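Local coordinates for protein alternansucrase (Leuconostoc mesenteroides, PDB 6HVG) that belongs to glycoside hydrolase family 70, joins a TIM-barrel-type region to choline-binding and putative cell-wall-binding repeats, and carries a bound calcium ion, at residues Asp506-Val509 against Asn514-Lys517; Leu440-Pro445 against Val483-Ile488. All coordinates share one frame; numbering follows the deposited sequence.

Interaction 1 of 2, residues Asp506-Val509 against Asn514-Lys517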
ATOM      1  N   ASP A 506      -0.091  28.277 -12.699  1.00 58.54           N
ATOM      2  CA  ASP A 506      -0.230  27.058 -11.890  1.00 59.58           C
ATOM      3  C   ASP A 506      -0.460  25.832 -12.770  1.00 58.15           C
ATOM      4  O   ASP A 506       0.187  24.797 -12.576  1.00 55.63           O
ATOM      5  CB  ASP A 506      -1.385  27.183 -10.896  1.00 65.28           C
ATOM      6  CG  ASP A 506      -1.031  28.014  -9.671  1.00 72.77           C
ATOM      7  OD1 ASP A 506       0.174  28.130  -9.321  1.00 74.84           O
ATOM      8  OD2 ASP A 506      -1.984  28.525  -9.035  1.00 77.60           O
ATOM      9  N   SER A 507      -1.370  25.966 -13.737  1.00 57.96           N
ATOM     10  CA  SER A 507      -1.688  24.891 -14.670  1.00 62.65           C
ATOM     11  C   SER A 507      -0.521  24.515 -15.563  1.00 60.75           C
ATOM     12  O   SER A 507      -0.276  23.331 -15.803  1.00 57.73           O
ATOM     13  CB  SER A 507      -2.895  25.265 -15.547  1.00 64.96           C
ATOM     14  OG  SER A 507      -4.081  25.217 -14.793  1.00 79.20           O
ATOM     15  N   PHE A 508       0.164  25.530 -16.088  1.00 61.99           N
ATOM     16  CA  PHE A 508       1.294  25.298 -16.956  1.00 58.38           C
ATOM     17  C   PHE A 508       2.413  24.576 -16.218  1.00 56.59           C
ATOM     18  O   PHE A 508       3.048  23.662 -16.767  1.00 56.28           O
ATOM     19  CB  PHE A 508       1.834  26.592 -17.535  1.00 57.23           C
ATOM     20  CG  PHE A 508       3.223  26.446 -18.064  1.00 53.28           C
ATOM     21  CD1 PHE A 508       3.479  25.632 -19.152  1.00 51.73           C
ATOM     22  CD2 PHE A 508       4.272  27.070 -17.426  1.00 53.39           C
ATOM     23  CE1 PHE A 508       4.757  25.474 -19.614  1.00 52.40           C
ATOM     24  CE2 PHE A 508       5.549  26.909 -17.874  1.00 53.33           C
ATOM     25  CZ  PHE A 508       5.790  26.115 -18.976  1.00 54.21           C
ATOM     26  N   VAL A 509       2.641  24.991 -14.978  1.00 53.07           N
ATOM     27  CA  VAL A 509       3.713  24.437 -14.165  1.00 52.67           C
ATOM     28  C   VAL A 509       3.547  22.939 -13.945  1.00 54.46           C
ATOM     29  O   VAL A 509       4.529  22.211 -13.962  1.00 56.10           O
ATOM     30  CB  VAL A 509       3.821  25.170 -12.808  1.00 50.78           C
ATOM     31  CG1 VAL A 509       4.722  24.431 -11.837  1.00 49.57           C
ATOM     32  CG2 VAL A 509       4.345  26.580 -13.015  1.00 51.25           C
ATOM     33  N   ASN A 514       9.632  18.165 -14.707  1.00 52.56           N
ATOM     34  CA  ASN A 514      10.474  18.604 -13.599  1.00 49.65           C
ATOM     35  C   ASN A 514       9.683  19.236 -12.459  1.00 47.36           C
ATOM     36  O   ASN A 514      10.190  19.373 -11.364  1.00 45.05           O
ATOM     37  CB  ASN A 514      11.524  19.582 -14.106  1.00 51.10           C
ATOM     38  CG  ASN A 514      12.748  18.901 -14.657  1.00 51.80           C
ATOM     39  OD1 ASN A 514      12.985  17.741 -14.419  1.00 55.21           O
ATOM     40  ND2 ASN A 514      13.555  19.646 -15.374  1.00 57.39           N
ATOM     41  N   TRP A 515       8.450  19.650 -12.743  1.00 47.59           N
ATOM     42  CA  TRP A 515       7.588  20.290 -11.765  1.00 47.21           C
ATOM     43  C   TRP A 515       6.356  19.467 -11.390  1.00 48.49           C
ATOM     44  O   TRP A 515       5.335  20.016 -10.915  1.00 48.60           O
ATOM     45  CB  TRP A 515       7.171  21.668 -12.299  1.00 48.70           C
ATOM     46  CG  TRP A 515       8.347  22.566 -12.568  1.00 50.60           C
ATOM     47  CD1 TRP A 515       9.579  22.510 -11.967  1.00 50.73           C
ATOM     48  CD2 TRP A 515       8.413  23.645 -13.497  1.00 52.03           C
ATOM     49  NE1 TRP A 515      10.390  23.483 -12.462  1.00 48.75           N
ATOM     50  CE2 TRP A 515       9.696  24.206 -13.393  1.00 50.47           C
ATOM     51  CE3 TRP A 515       7.508  24.200 -14.403  1.00 55.54           C
ATOM     52  CZ2 TRP A 515      10.099  25.276 -14.152  1.00 49.86           C
ATOM     53  CZ3 TRP A 515       7.921  25.294 -15.165  1.00 52.15           C
ATOM     54  CH2 TRP A 515       9.203  25.805 -15.032  1.00 50.29           C
ATOM     55  N   ASN A 516       6.439  18.152 -11.598  1.00 48.07           N
ATOM     56  CA  ASN A 516       5.364  17.258 -11.174  1.00 48.02           C
ATOM     57  C   ASN A 516       5.894  15.881 -10.749  1.00 47.02           C
ATOM     58  O   ASN A 516       7.106  15.682 -10.653  1.00 51.30           O
ATOM     59  CB  ASN A 516       4.231  17.242 -12.219  1.00 47.06           C
ATOM     60  CG  ASN A 516       4.629  16.617 -13.527  1.00 49.64           C
ATOM     61  OD1 ASN A 516       5.520  15.766 -13.601  1.00 52.43           O
ATOM     62  ND2 ASN A 516       3.940  17.011 -14.585  1.00 50.98           N
ATOM     63  N   LYS A 517       5.005  14.939 -10.484  1.00 49.11           N
ATOM     64  CA  LYS A 517       5.392  13.637  -9.937  1.00 52.63           C
ATOM     65  C   LYS A 517       6.153  12.715 -10.886  1.00 52.57           C
ATOM     66  O   LYS A 517       6.717  11.698 -10.456  1.00 58.06           O
ATOM     67  CB  LYS A 517       4.148  12.880  -9.439  1.00 57.42           C
ATOM     68  CG  LYS A 517       3.352  12.166 -10.533  1.00 60.29           C
ATOM     69  CD  LYS A 517       2.092  11.519  -9.978  1.00 63.07           C
ATOM     70  CE  LYS A 517       1.315  10.796 -11.065  1.00 64.82           C
ATOM     71  NZ  LYS A 517      -0.122  10.653 -10.685  1.00 65.53           N
TER
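Val509 meets the inner end of the Trp515 side chain while Phe508 reaches its outer six-membered ring. Val509 CG1 comes to 3.7 Å from Trp515 CB and lies a similar 3.8 Å from Trp515 CE3, the two side chains running at about a right angle. With CG1 anti to the backbone N (chi1 168°), the methyl stands beside the residue's own carbonyl carbon, and both it and the carbonyl oxygen meet the same indole. Val509 O lies near the indole plane at its edge, 3.6 Å from Trp515 CE3. At the far rim, Phe508 CE2 is 3.9 Å from Trp515 CZ3, again near the indole plane, and the two side chains cross obliquely. Trp515 CG stands beside its backbone N (chi1 -59°), and chi2 (-26°) then turns the six-membered ring, through CE3 and CZ3, toward the helix.

Around this shell, Phe508 also meets the ring of Phe456 and touches Asn452 on helix 447-462, and Trp515 touches Thr449 of the same helix. The indole NE1 makes a weak hydrogen bond to Tyr1259 O, from a distant part of the sequence. Asn516 ties the turn shut, ND2 bonding to Lys510 O near the end of helix 499-511 and OD1 to Gln518 N.

The loop thus folds its tryptophan back onto the helix it has just left. Dispersion between buried hydrocarbon groups supplies the contact itself, while the hydrogen bonds of the adjacent asparagine hold the turn and the weak one from the indole nitrogen adds to them.

Interaction 2 of 2, residues Leu440-Pro445 against Val483-Ile488; sequences LMTWWP and VIQTAI
Met441 extends from the loop with CG anti to the backbone N (chi1 -171°), then bends at the thioether (chi3 72°), so that its CE methyl turns along Gln485. Gln485 likewise carries CG anti to its backbone N (chi1 174°) and stays extended beyond it, reaching from helix 474-495 past the bent methionine. The two chains lie at about a right angle. SD is the pivot: Met441 SD lies 3.8 Å from Gln485 CG. Further out, Met441 CE stands above the plane of the amide, 3.8 Å from Gln485 CD and 3.6 Å from Gln485 NE2. The methyl therefore packs over the flat group without competing for its hydrogen bonds, and NE2 is taken up by Asn393 OD1.

Nearer the loop backbone, Ile488 adds its terminal methyl, with CD1 4.1 Å from Met441 CG. Gln485 and Ile488 are three residues apart, so they project from the same side of the helix and present the methionine with a partly apolar, partly amide surface. Thr442 stays at the margin, its OG1 hydrogen-bonded to Tyr416 OH.

Tyr453 of helix 447-462 touches Ile484 and Ile488 and also meets the ring of Trp444, linking the loop and helix 474-495 through a shared aromatic neighbour, while Trp443 reaches a different part of the chain, its NE1 hydrogen-bonded to Ser1307 OG.

An incoming loop is thus packed against the side of a helix within a small helical cluster, to which a much later part of the chain also returns. This is consistent with domain IV of family 70 enzymes, built from two separate pieces of the chain.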
ATOM      1  N   LEU A 440       8.088  33.348 -14.829  1.00 48.00           N
ATOM      2  CA  LEU A 440       8.056  32.710 -16.144  1.00 49.24           C
ATOM      3  C   LEU A 440       7.583  33.605 -17.306  1.00 49.51           C
ATOM      4  O   LEU A 440       7.598  33.175 -18.468  1.00 47.94           O
ATOM      5  CB  LEU A 440       7.207  31.431 -16.093  1.00 50.39           C
ATOM      6  CG  LEU A 440       7.701  30.276 -15.200  1.00 49.45           C
ATOM      7  CD1 LEU A 440       6.678  29.154 -15.154  1.00 48.77           C
ATOM      8  CD2 LEU A 440       9.032  29.730 -15.697  1.00 49.22           C
ATOM      9  N   MET A 441       7.191  34.838 -17.001  1.00 50.70           N
ATOM     10  CA  MET A 441       6.921  35.853 -18.030  1.00 55.57           C
ATOM     11  C   MET A 441       8.217  36.384 -18.647  1.00 58.61           C
ATOM     12  O   MET A 441       8.207  36.864 -19.780  1.00 65.23           O
ATOM     13  CB  MET A 441       6.098  37.010 -17.426  1.00 54.92           C
ATOM     14  CG  MET A 441       5.551  38.036 -18.424  1.00 55.34           C
ATOM     15  SD  MET A 441       4.575  39.365 -17.657  1.00 56.59           S
ATOM     16  CE  MET A 441       5.854  40.322 -16.844  1.00 56.61           C
ATOM     17  N   THR A 442       9.315  36.279 -17.890  1.00 60.53           N
ATOM     18  CA  THR A 442      10.599  36.901 -18.190  1.00 58.36           C
ATOM     19  C   THR A 442      11.794  35.947 -18.192  1.00 57.01           C
ATOM     20  O   THR A 442      12.789  36.210 -18.856  1.00 58.14           O
ATOM     21  CB  THR A 442      10.853  38.010 -17.158  1.00 62.61           C
ATOM     22  OG1 THR A 442       9.864  39.039 -17.343  1.00 62.41           O
ATOM     23  CG2 THR A 442      12.263  38.614 -17.302  1.00 68.09           C
ATOM     24  N   TRP A 443      11.727  34.848 -17.451  1.00 56.23           N
ATOM     25  CA  TRP A 443      12.865  33.927 -17.344  1.00 53.52           C
ATOM     26  C   TRP A 443      12.408  32.477 -17.434  1.00 53.35           C
ATOM     27  O   TRP A 443      11.277  32.167 -17.119  1.00 53.22           O
ATOM     28  CB  TRP A 443      13.608  34.168 -16.027  1.00 52.76           C
ATOM     29  CG  TRP A 443      14.673  33.182 -15.733  1.00 51.18           C
ATOM     30  CD1 TRP A 443      16.007  33.298 -15.997  1.00 51.30           C
ATOM     31  CD2 TRP A 443      14.496  31.905 -15.119  1.00 51.32           C
ATOM     32  NE1 TRP A 443      16.674  32.169 -15.592  1.00 54.38           N
ATOM     33  CE2 TRP A 443      15.767  31.294 -15.051  1.00 52.54           C
ATOM     34  CE3 TRP A 443      13.385  31.207 -14.640  1.00 50.21           C
ATOM     35  CZ2 TRP A 443      15.957  30.017 -14.513  1.00 50.17           C
ATOM     36  CZ3 TRP A 443      13.573  29.935 -14.109  1.00 49.55           C
ATOM     37  CH2 TRP A 443      14.847  29.356 -14.047  1.00 49.27           C
ATOM     38  N   TRP A 444      13.295  31.607 -17.910  1.00 52.89           N
ATOM     39  CA  TRP A 444      13.032  30.188 -18.013  1.00 48.65           C
ATOM     40  C   TRP A 444      14.315  29.410 -17.650  1.00 49.01           C
ATOM     41  O   TRP A 444      15.416  29.918 -17.839  1.00 50.93           O
ATOM     42  CB  TRP A 444      12.562  29.881 -19.453  1.00 50.14           C
ATOM     43  CG  TRP A 444      11.396  30.725 -19.825  1.00 54.35           C
ATOM     44  CD1 TRP A 444      10.084  30.405 -19.677  1.00 57.49           C
ATOM     45  CD2 TRP A 444      11.422  32.071 -20.342  1.00 56.82           C
ATOM     46  NE1 TRP A 444       9.295  31.457 -20.071  1.00 57.51           N
ATOM     47  CE2 TRP A 444      10.094  32.492 -20.483  1.00 57.91           C
ATOM     48  CE3 TRP A 444      12.432  32.956 -20.680  1.00 55.38           C
ATOM     49  CZ2 TRP A 444       9.753  33.764 -20.964  1.00 59.20           C
ATOM     50  CZ3 TRP A 444      12.090  34.213 -21.163  1.00 56.58           C
ATOM     51  CH2 TRP A 444      10.770  34.602 -21.299  1.00 57.23           C
ATOM     52  N   PRO A 445      14.178  28.175 -17.152  1.00 47.24           N
ATOM     53  CA  PRO A 445      15.334  27.355 -16.846  1.00 46.04           C
ATOM     54  C   PRO A 445      16.109  26.877 -18.069  1.00 46.13           C
ATOM     55  O   PRO A 445      17.319  26.679 -17.983  1.00 51.59           O
ATOM     56  CB  PRO A 445      14.734  26.176 -16.099  1.00 45.93           C
ATOM     57  CG  PRO A 445      13.332  26.092 -16.564  1.00 46.09           C
ATOM     58  CD  PRO A 445      12.914  27.494 -16.839  1.00 47.37           C
ATOM     59  N   VAL A 483       5.818  39.395 -26.998  1.00 61.15           N
ATOM     60  CA  VAL A 483       4.462  39.564 -27.535  1.00 63.23           C
ATOM     61  C   VAL A 483       3.441  38.911 -26.592  1.00 63.34           C
ATOM     62  O   VAL A 483       2.337  39.413 -26.451  1.00 71.07           O
ATOM     63  CB  VAL A 483       4.267  39.077 -29.004  1.00 61.42           C
ATOM     64  CG1 VAL A 483       5.303  39.696 -29.901  1.00 61.60           C
ATOM     65  CG2 VAL A 483       4.323  37.577 -29.126  1.00 66.19           C
ATOM     66  N   ILE A 484       3.817  37.823 -25.920  1.00 61.55           N
ATOM     67  CA  ILE A 484       2.983  37.230 -24.867  1.00 62.20           C
ATOM     68  C   ILE A 484       2.906  38.138 -23.645  1.00 62.91           C
ATOM     69  O   ILE A 484       1.838  38.267 -23.043  1.00 65.15           O
ATOM     70  CB  ILE A 484       3.492  35.836 -24.421  1.00 63.22           C
ATOM     71  CG1 ILE A 484       3.404  34.822 -25.572  1.00 64.22           C
ATOM     72  CG2 ILE A 484       2.708  35.313 -23.223  1.00 62.62           C
ATOM     73  CD1 ILE A 484       1.995  34.390 -25.931  1.00 67.82           C
ATOM     74  N   GLN A 485       4.018  38.780 -23.281  1.00 63.20           N
ATOM     75  CA  GLN A 485       4.001  39.710 -22.146  1.00 64.16           C
ATOM     76  C   GLN A 485       3.028  40.853 -22.405  1.00 63.68           C
ATOM     77  O   GLN A 485       2.235  41.207 -21.537  1.00 66.37           O
ATOM     78  CB  GLN A 485       5.399  40.268 -21.833  1.00 63.63           C
ATOM     79  CG  GLN A 485       5.387  41.352 -20.753  1.00 63.88           C
ATOM     80  CD  GLN A 485       6.769  41.752 -20.268  1.00 66.22           C
ATOM     81  OE1 GLN A 485       7.772  41.181 -20.685  1.00 64.23           O
ATOM     82  NE2 GLN A 485       6.821  42.745 -19.381  1.00 72.00           N
ATOM     83  N   THR A 486       3.100  41.425 -23.603  1.00 63.15           N
ATOM     84  CA  THR A 486       2.212  42.498 -24.003  1.00 64.40           C
ATOM     85  C   THR A 486       0.754  42.001 -23.848  1.00 65.62           C
ATOM     86  O   THR A 486      -0.054  42.596 -23.138  1.00 65.42           O
ATOM     87  CB  THR A 486       2.548  42.976 -25.442  1.00 62.66           C
ATOM     88  OG1 THR A 486       3.795  43.681 -25.422  1.00 60.39           O
ATOM     89  CG2 THR A 486       1.450  43.888 -26.013  1.00 62.13           C
ATOM     90  N   ALA A 487       0.445  40.873 -24.465  1.00 64.72           N
ATOM     91  CA  ALA A 487      -0.901  40.307 -24.392  1.00 63.20           C
ATOM     92  C   ALA A 487      -1.350  40.085 -22.966  1.00 64.46           C
ATOM     93  O   ALA A 487      -2.523  40.253 -22.660  1.00 70.23           O
ATOM     94  CB  ALA A 487      -0.967  39.005 -25.175  1.00 61.18           C
ATOM     95  N   ILE A 488      -0.425  39.682 -22.101  1.00 63.22           N
ATOM     96  CA  ILE A 488      -0.743  39.492 -20.704  1.00 62.96           C
ATOM     97  C   ILE A 488      -1.186  40.805 -20.068  1.00 68.61           C
ATOM     98  O   ILE A 488      -2.183  40.846 -19.343  1.00 76.64           O
ATOM     99  CB  ILE A 488       0.441  38.878 -19.919  1.00 62.53           C
ATOM    100  CG1 ILE A 488       0.551  37.384 -20.237  1.00 63.16           C
ATOM    101  CG2 ILE A 488       0.256  39.038 -18.398  1.00 60.92           C
ATOM    102  CD1 ILE A 488       1.859  36.753 -19.814  1.00 62.20           C
TER

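Overall arrangement
Both contacts are buried, and each seats a loop on a helix: interaction 1 uses helix 499-511 and the loop that follows it, whereas interaction 2 joins the loop before helix 447-462 to helix 474-495, which comes directly before helix 499-511 in the chain. Their centres are about 17 Å apart, and Leu440 bridges them, with CD1 3.7 Å from Phe508 CE2 and CD2 4.0 Å from Trp515 CH2. Helix 447-462 borders both. Interaction 1 is aromatic and aliphatic, closing a short turn within local sequence; interaction 2 spans a longer chain separation, sets a thioether against an amide, and lies farther from the centre of the chain.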